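Uncharacterized protein (Nostoc punctiforme, PDB 2R3S) probably transfers a methyl group from S-adenosylmethionine to a hydroxyl of a still unidentified small-molecule substrate, as a dimeric O-methyltransferase. Local coordinates at residues Met147-Ala152 with His176-Ile181; Leu167-Ile172 with Tyr233-Leu238; Ala182-Asn187 with Gln211-Arg216; Asn189-Gly194 with Arg216-Ala221; Val227-Asp232 with Leu254-Thr259. All blocks are in the same frame, centred on the assembly; numbering follows the deposited sequence. Where two conformers were deposited one is given.

Interaction 1. Residues Met147-Ala152 with His176-Ile181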
# COMPACT_ATOMS: atom_id res chain seq x y z
N MSE A 147 21.89 -2.72 -0.55
CA MSE A 147 21.65 -2.24 0.80
C MSE A 147 22.37 -3.03 1.88
O MSE A 147 22.35 -2.61 3.04
CB MSE A 147 20.15 -2.27 1.12
CG MSE A 147 19.36 -1.33 0.24
SE MSE A 147 18.85 -2.29 -1.38
CE MSE A 147 17.54 -3.45 -0.43
N MSE A 148 22.95 -4.18 1.53
CA MSE A 148 23.60 -5.03 2.55
C MSE A 148 25.10 -4.83 2.56
O MSE A 148 25.79 -5.30 3.47
CB MSE A 148 23.27 -6.51 2.34
CG MSE A 148 21.81 -6.88 2.50
SE MSE A 148 20.92 -6.18 4.13
CE MSE A 148 19.11 -6.56 3.52
N ALA A 149 25.61 -4.09 1.58
CA ALA A 149 27.04 -3.84 1.45
C ALA A 149 27.60 -3.11 2.68
O ALA A 149 28.61 -3.52 3.25
CB ALA A 149 27.31 -3.06 0.18
N ASN A 150 26.94 -2.04 3.09
CA ASN A 150 27.42 -1.23 4.21
C ASN A 150 27.35 -2.01 5.52
O ASN A 150 28.34 -2.08 6.25
CB ASN A 150 26.66 0.11 4.31
CG ASN A 150 27.15 0.97 5.48
OD1 ASN A 150 28.33 1.32 5.54
ND2 ASN A 150 26.26 1.27 6.44
N PRO A 151 26.19 -2.62 5.83
CA PRO A 151 26.19 -3.38 7.08
C PRO A 151 27.20 -4.51 7.10
O PRO A 151 27.74 -4.79 8.15
CB PRO A 151 24.77 -3.92 7.16
CG PRO A 151 23.98 -3.15 6.18
CD PRO A 151 24.90 -2.63 5.15
N ALA A 152 27.47 -5.16 5.95
CA ALA A 152 28.51 -6.20 5.87
C ALA A 152 29.88 -5.66 6.29
O ALA A 152 30.60 -6.30 7.06
CB ALA A 152 28.57 -6.83 4.46
N HIS A 176 23.51 -13.37 -0.96
CA HIS A 176 24.51 -12.63 -1.75
C HIS A 176 25.97 -12.83 -1.33
O HIS A 176 26.90 -12.43 -2.06
CB HIS A 176 24.19 -11.13 -1.68
CG HIS A 176 23.79 -10.68 -0.32
ND1 HIS A 176 24.71 -10.44 0.68
CD2 HIS A 176 22.57 -10.50 0.24
CE1 HIS A 176 24.07 -10.12 1.79
NE2 HIS A 176 22.77 -10.16 1.55
N GLY A 177 26.17 -13.36 -0.13
CA GLY A 177 27.50 -13.61 0.42
C GLY A 177 28.29 -12.44 0.97
O GLY A 177 29.42 -12.61 1.42
N LEU A 178 27.70 -11.25 1.01
CA LEU A 178 28.49 -10.05 1.34
C LEU A 178 29.00 -10.03 2.80
O LEU A 178 30.03 -9.42 3.08
CB LEU A 178 27.72 -8.75 1.03
CG LEU A 178 27.34 -8.47 -0.43
CD1 LEU A 178 26.81 -7.05 -0.60
CD2 LEU A 178 28.50 -8.72 -1.39
N PHE A 179 28.28 -10.66 3.73
CA PHE A 179 28.74 -10.65 5.14
C PHE A 179 30.06 -11.41 5.32
O PHE A 179 31.05 -10.83 5.78
CB PHE A 179 27.64 -11.12 6.10
CG PHE A 179 26.49 -10.14 6.18
CD1 PHE A 179 26.56 -9.05 7.05
CD2 PHE A 179 25.39 -10.26 5.35
CE1 PHE A 179 25.52 -8.12 7.11
CE2 PHE A 179 24.35 -9.33 5.41
CZ PHE A 179 24.41 -8.26 6.28
N GLY A 180 30.10 -12.66 4.90
CA GLY A 180 31.34 -13.44 4.90
C GLY A 180 32.41 -12.87 4.00
O GLY A 180 33.58 -12.89 4.35
N ILE A 181 32.01 -12.36 2.83
CA ILE A 181 32.94 -11.75 1.89
C ILE A 181 33.65 -10.56 2.52
O ILE A 181 34.85 -10.41 2.37
CB ILE A 181 32.24 -11.34 0.56
CG1 ILE A 181 31.89 -12.58 -0.25
CG2 ILE A 181 33.13 -10.44 -0.25
CD1 ILE A 181 30.76 -12.43 -1.25
O HOH W 1 30.42 -8.92 7.67
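A152 and F179 bring the two backbones closest, their CA atoms 4.5 Å apart where helix 149-159 meets the first turn of helix 178-186. On one side A152 N bonds back to M148 O, and on the other G177, at the N-cap position with positive phi, starts the second helix. The approach is close enough for one water to join the helices: it donates to A152 O at 2.7 Å and to F179 O at 2.8 Å, bridging the two carbonyl oxygens. The CB of A152 sits 3.3 Å from L178 O and 4.0 Å from L178 CB, and also lies over one face of the F179 ring, displaced toward the rim, in a CH-pi contact. The second helix follows strand 168-172 in the Rossmann-like methyltransferase domain, and the turn between them, which holds H176, is where this family usually binds S-adenosylmethionine; no cofactor is present in the model. The F179 ring reaches along the first helix to P151, with CE1 toward P151 CB, and its other neighbours include F270 and L237. L178 sends CD1 to A149 CA at 3.8 Å. H176 has CG wedged between its backbone N and carbonyl carbon (chi1 42°), which turns the ring back so that ND1 accepts from L178 N at 3.1 Å, nearly in the ring plane. That bond fixes the imidazole's rotation and leaves its far end to M148, a selenomethionine whose side chain crosses it at about a right angle, CG 3.5 Å from H176 NE2.

Interaction 2. Residues Leu167-Ile172 with Tyr233-Leu238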
# COMPACT_ATOMS: atom_id res chain seq x y z
N LEU A 167 40.17 -17.17 11.53
CA LEU A 167 40.79 -17.92 10.48
C LEU A 167 39.72 -18.76 9.78
O LEU A 167 39.89 -19.11 8.62
CB LEU A 167 41.96 -18.77 11.03
CG LEU A 167 43.10 -18.05 11.81
CD1 LEU A 167 44.29 -19.00 11.95
CD2 LEU A 167 43.57 -16.74 11.19
N LYS A 168 38.62 -19.08 10.47
CA LYS A 168 37.56 -19.89 9.86
C LYS A 168 36.14 -19.38 10.13
O LYS A 168 35.71 -19.28 11.28
CB LYS A 168 37.71 -21.35 10.30
CG LYS A 168 37.14 -22.35 9.32
CD LYS A 168 37.39 -23.77 9.74
CE LYS A 168 36.58 -24.72 8.88
NZ LYS A 168 36.77 -26.12 9.28
N VAL A 169 35.41 -19.10 9.05
CA VAL A 169 34.12 -18.40 9.09
C VAL A 169 33.03 -19.22 8.39
O VAL A 169 33.23 -19.73 7.30
CB VAL A 169 34.21 -16.99 8.45
CG1 VAL A 169 32.87 -16.23 8.60
CG2 VAL A 169 35.35 -16.20 9.05
N LEU A 170 31.90 -19.37 9.05
CA LEU A 170 30.73 -19.98 8.47
C LEU A 170 29.71 -18.86 8.29
O LEU A 170 29.48 -18.09 9.24
CB LEU A 170 30.18 -21.07 9.40
CG LEU A 170 29.06 -21.98 8.91
CD1 LEU A 170 29.49 -22.86 7.74
CD2 LEU A 170 28.55 -22.83 10.09
N ASP A 171 29.14 -18.77 7.09
CA ASP A 171 28.09 -17.78 6.78
C ASP A 171 26.81 -18.52 6.42
O ASP A 171 26.67 -18.97 5.30
CB ASP A 171 28.54 -16.87 5.64
CG ASP A 171 27.70 -15.58 5.54
OD1 ASP A 171 26.65 -15.49 6.22
OD2 ASP A 171 28.08 -14.68 4.74
N ILE A 172 25.89 -18.63 7.39
CA ILE A 172 24.67 -19.43 7.24
C ILE A 172 23.52 -18.61 6.64
O ILE A 172 23.14 -17.56 7.16
CB ILE A 172 24.22 -20.05 8.60
CG1 ILE A 172 25.28 -21.02 9.13
CG2 ILE A 172 22.87 -20.77 8.47
CD1 ILE A 172 25.02 -21.49 10.54
N TYR A 233 35.30 -23.49 13.83
CA TYR A 233 34.94 -22.15 13.34
C TYR A 233 35.13 -21.10 14.39
O TYR A 233 34.59 -21.18 15.49
CB TYR A 233 33.50 -22.10 12.84
CG TYR A 233 33.28 -22.82 11.54
CD1 TYR A 233 33.54 -22.19 10.33
CD2 TYR A 233 32.82 -24.14 11.50
CE1 TYR A 233 33.33 -22.84 9.12
CE2 TYR A 233 32.60 -24.78 10.30
CZ TYR A 233 32.87 -24.13 9.11
OH TYR A 233 32.68 -24.76 7.90
N ASP A 234 35.89 -20.07 14.03
CA ASP A 234 36.07 -18.92 14.89
C ASP A 234 34.87 -17.97 14.92
O ASP A 234 34.68 -17.23 15.90
CB ASP A 234 37.32 -18.18 14.44
CG ASP A 234 38.54 -19.07 14.50
OD1 ASP A 234 38.76 -19.68 15.58
OD2 ASP A 234 39.26 -19.18 13.48
N LEU A 235 34.07 -17.99 13.85
CA LEU A 235 33.00 -17.01 13.67
C LEU A 235 31.90 -17.60 12.80
O LEU A 235 32.18 -18.16 11.74
CB LEU A 235 33.60 -15.76 13.04
CG LEU A 235 32.72 -14.58 12.64
CD1 LEU A 235 32.02 -14.02 13.85
CD2 LEU A 235 33.59 -13.50 11.98
N VAL A 236 30.67 -17.55 13.30
CA VAL A 236 29.47 -18.01 12.58
C VAL A 236 28.48 -16.84 12.40
O VAL A 236 27.95 -16.29 13.37
CB VAL A 236 28.78 -19.19 13.28
CG1 VAL A 236 27.58 -19.67 12.47
CG2 VAL A 236 29.78 -20.37 13.48
N LEU A 237 28.25 -16.44 11.15
CA LEU A 237 27.33 -15.37 10.83
C LEU A 237 25.96 -15.94 10.51
O LEU A 237 25.85 -16.91 9.78
CB LEU A 237 27.84 -14.58 9.62
CG LEU A 237 29.33 -14.24 9.60
CD1 LEU A 237 29.63 -13.37 8.40
CD2 LEU A 237 29.70 -13.59 10.90
N LEU A 238 24.92 -15.31 11.05
CA LEU A 238 23.53 -15.59 10.72
C LEU A 238 22.80 -14.28 10.28
O LEU A 238 22.04 -13.66 11.06
CB LEU A 238 22.83 -16.18 11.93
CG LEU A 238 23.12 -17.63 12.31
CD1 LEU A 238 22.77 -17.92 13.81
CD2 LEU A 238 22.34 -18.51 11.36
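D234 OD2 receives two backbone amides, L167 N at 2.9 Å and K168 N at 3.1 Å, which come to its anti side from opposite faces of the carboxylate plane. The carboxylate thus holds the start of strand 168-172, while K168 O returns only weak bonds to D234 N and L235 N. Beyond this corner the pairing becomes regular: L170 N gives to L235 O, and I172 N to L237 O. Between them L237 N lies 2.8 Å from L170 O. These are the central parallel strands of the Rossmann-like methyltransferase sheet, where strand 168-172 lies between 191-196 and 233-239. Y233 is sandwiched at the strand's beginning. K168, extended beyond CG, lays CE over one face, 4.0 Å from the ring centroid, and its NZ makes a cation-pi contact there before bonding N231 O. L170 CB covers the opposite face, with Y233 CE1 3.6 Å away, and Y233 OH is tied to Y229 O. Further along the same side, L170 and V236 run side by side, and I172 CD1 reaches V236 CG1 at 3.7 Å, under helix 247-260. On the other side V169 CG1 packs on L237 CG. D171 leans over L237, its OD2 bonded to G180 N, whereas its buried OD1 has no polar partner and lies 3.7 Å from L237 CB.

Interaction 3. Residues Ala182-Asn187 with Gln211-Arg216. With EDO (1,2-ethanediol), chain G.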
# COMPACT_ATOMS: atom_id res chain seq x y z
N ALA A 182 32.91 -9.71 3.23
CA ALA A 182 33.54 -8.57 3.93
C ALA A 182 34.50 -9.02 5.03
O ALA A 182 35.54 -8.39 5.23
CB ALA A 182 32.47 -7.62 4.51
N VAL A 183 34.16 -10.08 5.76
CA VAL A 183 35.10 -10.65 6.73
C VAL A 183 36.39 -11.02 5.97
O VAL A 183 37.47 -10.63 6.36
CB VAL A 183 34.49 -11.84 7.52
CG1 VAL A 183 35.52 -12.51 8.39
CG2 VAL A 183 33.30 -11.36 8.37
N ALA A 184 36.26 -11.71 4.84
CA ALA A 184 37.43 -12.09 4.03
C ALA A 184 38.20 -10.88 3.56
O ALA A 184 39.42 -10.88 3.61
CB ALA A 184 37.01 -12.97 2.82
N GLN A 185 37.50 -9.82 3.14
CA GLN A 185 38.14 -8.59 2.65
C GLN A 185 39.04 -7.96 3.72
O GLN A 185 40.10 -7.43 3.40
CB GLN A 185 37.09 -7.57 2.19
CG GLN A 185 37.57 -6.11 2.12
CD GLN A 185 36.44 -5.10 1.99
OE1 GLN A 185 35.33 -5.45 1.61
NE2 GLN A 185 36.73 -3.84 2.29
N HIS A 186 38.62 -8.00 4.98
CA HIS A 186 39.37 -7.35 6.08
C HIS A 186 40.31 -8.27 6.84
O HIS A 186 41.07 -7.81 7.68
CB HIS A 186 38.40 -6.66 7.04
CG HIS A 186 37.63 -5.56 6.39
ND1 HIS A 186 38.24 -4.43 5.87
CD2 HIS A 186 36.31 -5.43 6.11
CE1 HIS A 186 37.33 -3.65 5.33
NE2 HIS A 186 36.15 -4.24 5.46
N ASN A 187 40.24 -9.56 6.55
CA ASN A 187 41.05 -10.57 7.21
C ASN A 187 41.66 -11.51 6.16
O ASN A 187 41.05 -12.51 5.81
CB ASN A 187 40.20 -11.36 8.21
CG ASN A 187 39.58 -10.47 9.29
OD1 ASN A 187 40.23 -10.15 10.29
ND2 ASN A 187 38.31 -10.08 9.10
N GLN A 211 34.87 -9.48 -5.62
CA GLN A 211 35.57 -8.82 -4.52
C GLN A 211 37.04 -9.23 -4.33
O GLN A 211 37.74 -8.62 -3.53
CB GLN A 211 34.80 -9.03 -3.22
CG GLN A 211 33.43 -8.36 -3.23
CD GLN A 211 33.56 -6.86 -3.41
OE1 GLN A 211 34.35 -6.20 -2.71
NE2 GLN A 211 32.80 -6.31 -4.35
N GLY A 212 37.49 -10.26 -5.04
CA GLY A 212 38.89 -10.68 -5.00
C GLY A 212 39.22 -11.70 -3.93
O GLY A 212 40.36 -11.76 -3.47
N VAL A 213 38.23 -12.49 -3.52
CA VAL A 213 38.40 -13.43 -2.41
C VAL A 213 37.85 -14.81 -2.75
O VAL A 213 37.62 -15.63 -1.86
CB VAL A 213 37.78 -12.83 -1.09
CG1 VAL A 213 38.36 -11.46 -0.83
CG2 VAL A 213 36.24 -12.76 -1.14
N ALA A 214 37.66 -15.09 -4.04
CA ALA A 214 37.09 -16.34 -4.50
C ALA A 214 37.86 -17.56 -3.96
O ALA A 214 37.24 -18.59 -3.62
CB ALA A 214 37.06 -16.38 -6.03
N SER A 215 39.19 -17.46 -3.89
CA SER A 215 40.01 -18.59 -3.47
C SER A 215 39.87 -18.91 -1.98
O SER A 215 40.34 -19.95 -1.53
CB SER A 215 41.47 -18.31 -3.76
OG SER A 215 41.95 -17.26 -2.94
N ARG A 216 39.29 -17.99 -1.21
CA ARG A 216 39.08 -18.17 0.22
C ARG A 216 37.61 -18.25 0.53
O ARG A 216 37.20 -18.06 1.68
CB ARG A 216 39.71 -17.01 0.99
CG ARG A 216 41.17 -16.81 0.65
CD ARG A 216 41.84 -15.93 1.64
NE ARG A 216 41.69 -14.53 1.29
CZ ARG A 216 41.15 -13.59 2.06
NH1 ARG A 216 40.66 -13.88 3.26
NH2 ARG A 216 41.09 -12.35 1.62
C1 EDO G . 42.23 -8.81 -3.08
O1 EDO G . 42.16 -7.40 -2.85
C2 EDO G . 42.06 -9.03 -4.59
O2 EDO G . 42.07 -10.41 -4.94
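R216 reaches A184 O, in the last turn of helix 178-186, and N187 O just beyond it. The segments belong to successive beta-alpha units of the Rossmann-like domain: one ends the helix that follows strand 168-172, and the other is the loop that leads from helix 198-211 into the edge strand 217-221. Among the polar contacts, both terminal nitrogens close on a single acceptor. NH2 of R216 lies 3.0 Å from A184 O and NH1 3.3 Å from the same oxygen, which sits at the guanidinium edge, nearly in its plane. Seen from the carbonyl, both donors arrive on one face, NH2 well above the plane and NH1 tilted by 28°. NH1 adds a weak bond to N187 O, and its strongest partner is A190 O. A bend at chi3 (-86°) turns the guanidinium toward these oxygens, where the negative end of the helix dipole would probably favour its charge. The apolar contact is small: A184 CB meets V213 CB at 4.0 Å, and V213 also leans on I181. Where helix 198-211 ends, G212 closes a Schellman motif with positive phi, and a 1,2-ethanediol, probably from the crystallisation liquor, places its O2 2.6 Å from G212 O.

Interaction 4. Residues Asn189-Gly194 with Arg216-Ala221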
# COMPACT_ATOMS: atom_id res chain seq x y z
N ASN A 189 43.79 -13.86 6.15
CA ASN A 189 43.95 -15.28 6.48
C ASN A 189 42.63 -15.99 6.78
O ASN A 189 42.63 -17.14 7.21
CB ASN A 189 44.89 -15.42 7.66
CG ASN A 189 46.19 -14.68 7.46
OD1 ASN A 189 46.87 -14.89 6.45
ND2 ASN A 189 46.52 -13.80 8.39
N ALA A 190 41.50 -15.31 6.56
CA ALA A 190 40.21 -15.91 6.85
C ALA A 190 39.82 -16.81 5.68
O ALA A 190 40.02 -16.45 4.52
CB ALA A 190 39.17 -14.83 7.08
N GLU A 191 39.29 -17.98 6.00
CA GLU A 191 38.65 -18.84 5.02
C GLU A 191 37.17 -18.85 5.32
O GLU A 191 36.78 -19.08 6.48
CB GLU A 191 39.21 -20.27 5.10
CG GLU A 191 40.71 -20.39 4.76
CD GLU A 191 41.00 -20.32 3.27
OE1 GLU A 191 40.13 -20.72 2.46
OE2 GLU A 191 42.12 -19.87 2.91
N ILE A 192 36.35 -18.63 4.29
CA ILE A 192 34.90 -18.46 4.43
C ILE A 192 34.14 -19.64 3.86
O ILE A 192 34.41 -20.11 2.75
CB ILE A 192 34.39 -17.19 3.69
CG1 ILE A 192 35.28 -15.98 3.95
CG2 ILE A 192 32.97 -16.92 4.09
CD1 ILE A 192 35.48 -15.59 5.42
N PHE A 193 33.20 -20.14 4.63
CA PHE A 193 32.33 -21.20 4.18
C PHE A 193 30.89 -20.68 4.18
O PHE A 193 30.35 -20.30 5.24
CB PHE A 193 32.48 -22.44 5.06
CG PHE A 193 33.83 -23.06 4.97
CD1 PHE A 193 34.91 -22.47 5.60
CD2 PHE A 193 34.03 -24.20 4.23
CE1 PHE A 193 36.18 -23.01 5.51
CE2 PHE A 193 35.27 -24.75 4.14
CZ PHE A 193 36.36 -24.15 4.79
N GLY A 194 30.29 -20.67 3.00
CA GLY A 194 28.92 -20.22 2.83
C GLY A 194 27.96 -21.35 2.70
O GLY A 194 28.17 -22.25 1.89
N ARG A 216 39.29 -17.99 -1.21
CA ARG A 216 39.08 -18.17 0.22
C ARG A 216 37.61 -18.25 0.53
O ARG A 216 37.20 -18.06 1.68
CB ARG A 216 39.71 -17.01 0.99
CG ARG A 216 41.17 -16.81 0.65
CD ARG A 216 41.84 -15.93 1.64
NE ARG A 216 41.69 -14.53 1.29
CZ ARG A 216 41.15 -13.59 2.06
NH1 ARG A 216 40.66 -13.88 3.26
NH2 ARG A 216 41.09 -12.35 1.62
N TYR A 217 36.84 -18.53 -0.52
CA TYR A 217 35.41 -18.65 -0.43
C TYR A 217 34.98 -20.05 -0.83
O TYR A 217 35.17 -20.44 -1.97
CB TYR A 217 34.70 -17.60 -1.31
CG TYR A 217 33.30 -17.42 -0.83
CD1 TYR A 217 33.02 -16.58 0.24
CD2 TYR A 217 32.26 -18.18 -1.35
CE1 TYR A 217 31.74 -16.46 0.74
CE2 TYR A 217 30.98 -18.07 -0.85
CZ TYR A 217 30.73 -17.20 0.19
OH TYR A 217 29.45 -17.08 0.68
N HIS A 218 34.38 -20.78 0.11
CA HIS A 218 34.00 -22.18 -0.11
C HIS A 218 32.52 -22.35 0.13
O HIS A 218 31.96 -21.64 0.93
CB HIS A 218 34.82 -23.07 0.86
CG HIS A 218 36.26 -22.69 0.94
ND1 HIS A 218 37.15 -22.91 -0.08
CD2 HIS A 218 36.96 -22.06 1.92
CE1 HIS A 218 38.34 -22.45 0.26
NE2 HIS A 218 38.25 -21.93 1.48
N THR A 219 31.88 -23.30 -0.54
CA THR A 219 30.43 -23.42 -0.43
C THR A 219 30.01 -24.79 0.08
O THR A 219 30.64 -25.80 -0.21
CB THR A 219 29.71 -23.09 -1.78
OG1 THR A 219 29.97 -24.12 -2.75
CG2 THR A 219 30.16 -21.74 -2.33
N ILE A 220 28.96 -24.81 0.90
CA ILE A 220 28.35 -26.04 1.38
C ILE A 220 26.91 -25.88 0.97
O ILE A 220 26.16 -25.16 1.62
CB ILE A 220 28.46 -26.16 2.92
CG1 ILE A 220 29.92 -26.13 3.36
CG2 ILE A 220 27.83 -27.43 3.39
CD1 ILE A 220 30.10 -26.03 4.81
N ALA A 221 26.55 -26.50 -0.15
CA ALA A 221 25.21 -26.34 -0.72
C ALA A 221 24.21 -27.22 0.02
O ALA A 221 24.53 -28.35 0.39
CB ALA A 221 25.22 -26.68 -2.19
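H218 turns its imidazole back along the strand toward E191 by placing CG anti to its carbonyl carbon (chi1 -43°), and E191 bends at chi2 (-77°) to bring its carboxylate up to the ring. H218 NE2 then gives a hydrogen bond to E191 OE1, though the modelled separation of 2.4 Å is doubtfully short at this resolution. The carboxylate is nearly coplanar with the ring and meets it at the edge. Alongside, F193 turns a face to the imidazole: H218 CD2 lies over it near the rim, 3.6 Å from F193 CZ, although the two planes are oblique and do not stack. The backbones pair in parallel register, I192 with Y217, F193 with H218 and G194 with T219. I192 N gives to R216 O, H218 N to I192 O at 2.7 Å, G194 N to H218 O, and I220 N to G194 O. Just before this pairing begins, R216 NH1 meets A190 O in the carbonyl plane, on a lone pair, at 2.9 Å. On the other side of the sheet I192 CG2 touches Y217 CE1 at 3.6 Å, and Y217 OH comes within 3.8 Å of G194 CA. Helix 198-211 connects these two strands in a right-handed beta-alpha-beta crossover, with 217-221 at the edge of the sheet. Y217 packs against A204 and A208 of that helix and I181 of helix 178-186, while F193 takes K168 of the neighbouring strand 168-172 in a cation-pi contact.

Interaction 5. Residues Val227-Asp232 with Leu254-Thr259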
# COMPACT_ATOMS: atom_id res chain seq x y z
N VAL A 227 23.09 -30.00 6.11
CA VAL A 227 24.49 -30.07 5.72
C VAL A 227 25.39 -30.22 6.92
O VAL A 227 25.01 -29.86 8.03
CB VAL A 227 24.94 -28.81 4.88
CG1 VAL A 227 24.09 -28.67 3.61
CG2 VAL A 227 24.90 -27.53 5.72
N ASP A 228 26.58 -30.79 6.70
CA ASP A 228 27.61 -30.85 7.71
C ASP A 228 28.47 -29.62 7.56
O ASP A 228 29.01 -29.37 6.49
CB ASP A 228 28.48 -32.11 7.53
CG ASP A 228 27.66 -33.39 7.60
OD1 ASP A 228 26.71 -33.44 8.41
OD2 ASP A 228 27.96 -34.33 6.84
N TYR A 229 28.60 -28.87 8.65
CA TYR A 229 29.33 -27.61 8.64
C TYR A 229 30.81 -27.84 8.75
O TYR A 229 31.61 -27.01 8.30
CB TYR A 229 28.91 -26.73 9.83
CG TYR A 229 27.44 -26.27 9.90
CD1 TYR A 229 26.62 -26.26 8.77
CD2 TYR A 229 26.92 -25.79 11.08
CE1 TYR A 229 25.31 -25.83 8.85
CE2 TYR A 229 25.62 -25.35 11.16
CZ TYR A 229 24.82 -25.37 10.04
OH TYR A 229 23.52 -24.95 10.13
N GLY A 230 31.20 -28.95 9.37
CA GLY A 230 32.57 -29.13 9.84
C GLY A 230 32.66 -28.50 11.22
O GLY A 230 31.63 -28.35 11.88
N ASN A 231 33.87 -28.14 11.65
CA ASN A 231 34.07 -27.53 12.98
C ASN A 231 35.34 -26.70 13.03
O ASN A 231 35.94 -26.47 12.00
CB ASN A 231 34.02 -28.60 14.08
CG ASN A 231 34.75 -29.85 13.69
OD1 ASN A 231 35.91 -29.80 13.28
ND2 ASN A 231 34.06 -30.99 13.79
N ASP A 232 35.71 -26.23 14.22
CA ASP A 232 36.83 -25.31 14.45
C ASP A 232 36.57 -23.89 13.88
O ASP A 232 37.50 -23.17 13.54
CB ASP A 232 38.17 -25.89 13.95
N LEU A 254 20.93 -23.42 16.64
CA LEU A 254 21.98 -22.84 17.48
C LEU A 254 22.83 -23.92 18.20
O LEU A 254 24.02 -23.68 18.49
CB LEU A 254 21.39 -21.82 18.50
CG LEU A 254 20.72 -20.53 17.93
CD1 LEU A 254 20.18 -19.66 19.05
CD2 LEU A 254 21.64 -19.72 17.07
N ARG A 255 22.24 -25.09 18.45
CA ARG A 255 22.98 -26.23 19.05
C ARG A 255 23.98 -26.82 18.05
O ARG A 255 25.14 -27.06 18.38
CB ARG A 255 22.02 -27.32 19.56
CG ARG A 255 21.42 -27.03 20.97
CD ARG A 255 20.52 -28.19 21.49
NE ARG A 255 19.29 -28.34 20.70
CZ ARG A 255 18.09 -27.85 21.04
NH1 ARG A 255 17.90 -27.16 22.17
NH2 ARG A 255 17.06 -28.05 20.22
N LYS A 256 23.53 -27.00 16.81
CA LYS A 256 24.39 -27.42 15.71
C LYS A 256 25.54 -26.44 15.51
O LYS A 256 26.71 -26.81 15.38
CB LYS A 256 23.55 -27.52 14.44
CG LYS A 256 24.27 -28.00 13.21
CD LYS A 256 23.29 -28.22 12.08
CE LYS A 256 23.99 -28.81 10.84
NZ LYS A 256 23.03 -29.22 9.82
N ILE A 257 25.23 -25.16 15.54
CA ILE A 257 26.25 -24.15 15.41
C ILE A 257 27.25 -24.27 16.54
O ILE A 257 28.46 -24.10 16.33
CB ILE A 257 25.63 -22.73 15.37
CG1 ILE A 257 24.88 -22.54 14.04
CG2 ILE A 257 26.71 -21.68 15.55
CD1 ILE A 257 24.04 -21.29 13.94
N LYS A 258 26.76 -24.56 17.76
CA LYS A 258 27.65 -24.60 18.93
C LYS A 258 28.72 -25.69 18.78
O LYS A 258 29.89 -25.45 19.02
CB LYS A 258 26.88 -24.82 20.24
CG LYS A 258 27.75 -24.48 21.45
CD LYS A 258 27.20 -24.98 22.76
CE LYS A 258 28.17 -24.60 23.89
NZ LYS A 258 27.83 -25.26 25.17
N THR A 259 28.29 -26.87 18.36
CA THR A 259 29.19 -27.98 18.07
C THR A 259 30.32 -27.57 17.10
O THR A 259 31.48 -27.90 17.31
CB THR A 259 28.43 -29.13 17.47
OG1 THR A 259 27.33 -29.49 18.33
CG2 THR A 259 29.36 -30.30 17.25
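K256 runs out from helix 247-260 across the ring of Y229 to the loop backbone at V227. From CB the chain starts with CG anti to the backbone N (chi1 -178°) and stays extended to the end, which gives it the length to span the gap. CG comes first to the ring, 3.6 Å from Y229 CE2. CD follows at 3.8 Å from both Y229 CE2 and OH, and CE lies over the face, 3.8 Å from the ring centroid, in a CH-pi contact. The lysine thus crosses the tyrosine at about a right angle. The loop leads into strand 233-239 of the Rossmann-like sheet, and the helix follows that strand, so the lysine ties the helix to the loop at the strand's entry. At the tip, NZ donates to V227 O at 2.7 Å in the carbonyl plane; it also bonds A224 O, with F225 O as a weak third partner. NZ is 4.6 Å from the Y229 centroid, an off-centre cation-pi contact. The tyrosine is held at its own end by OH bonded to A224 O, so ring and ammonium share one carbonyl. Beside the lysine, I257 CG1 touches Y229 CE2 at 4.1 Å, and farther down the loop N231 CB lies 4.2 Å from T259 O.

Interactions 2 and 4 are joined directly in the sheet: V169 O meets F193 N and D171 N meets F193 O, both at 2.7 Å, with centres 9 Å apart. Helix 178-186 carries interactions 1 and 3, and packs on interaction 2 through V183 CG1, 3.8 Å from V169 CG2. R216 belongs to both 3 and 4. Interaction 5 covers the other side of the sheet, where I172 CD1 packs on I257 CD1; its centre is about 22 Å from that of interaction 1. By analogy with the family, the cofactor probably binds near the turn after strand 168-172, beside interactions 1 and 2; ethanediol, probably from the crystallisation liquor, lies about 5 Å from the H176 side chain and about 6 Å from that of I172.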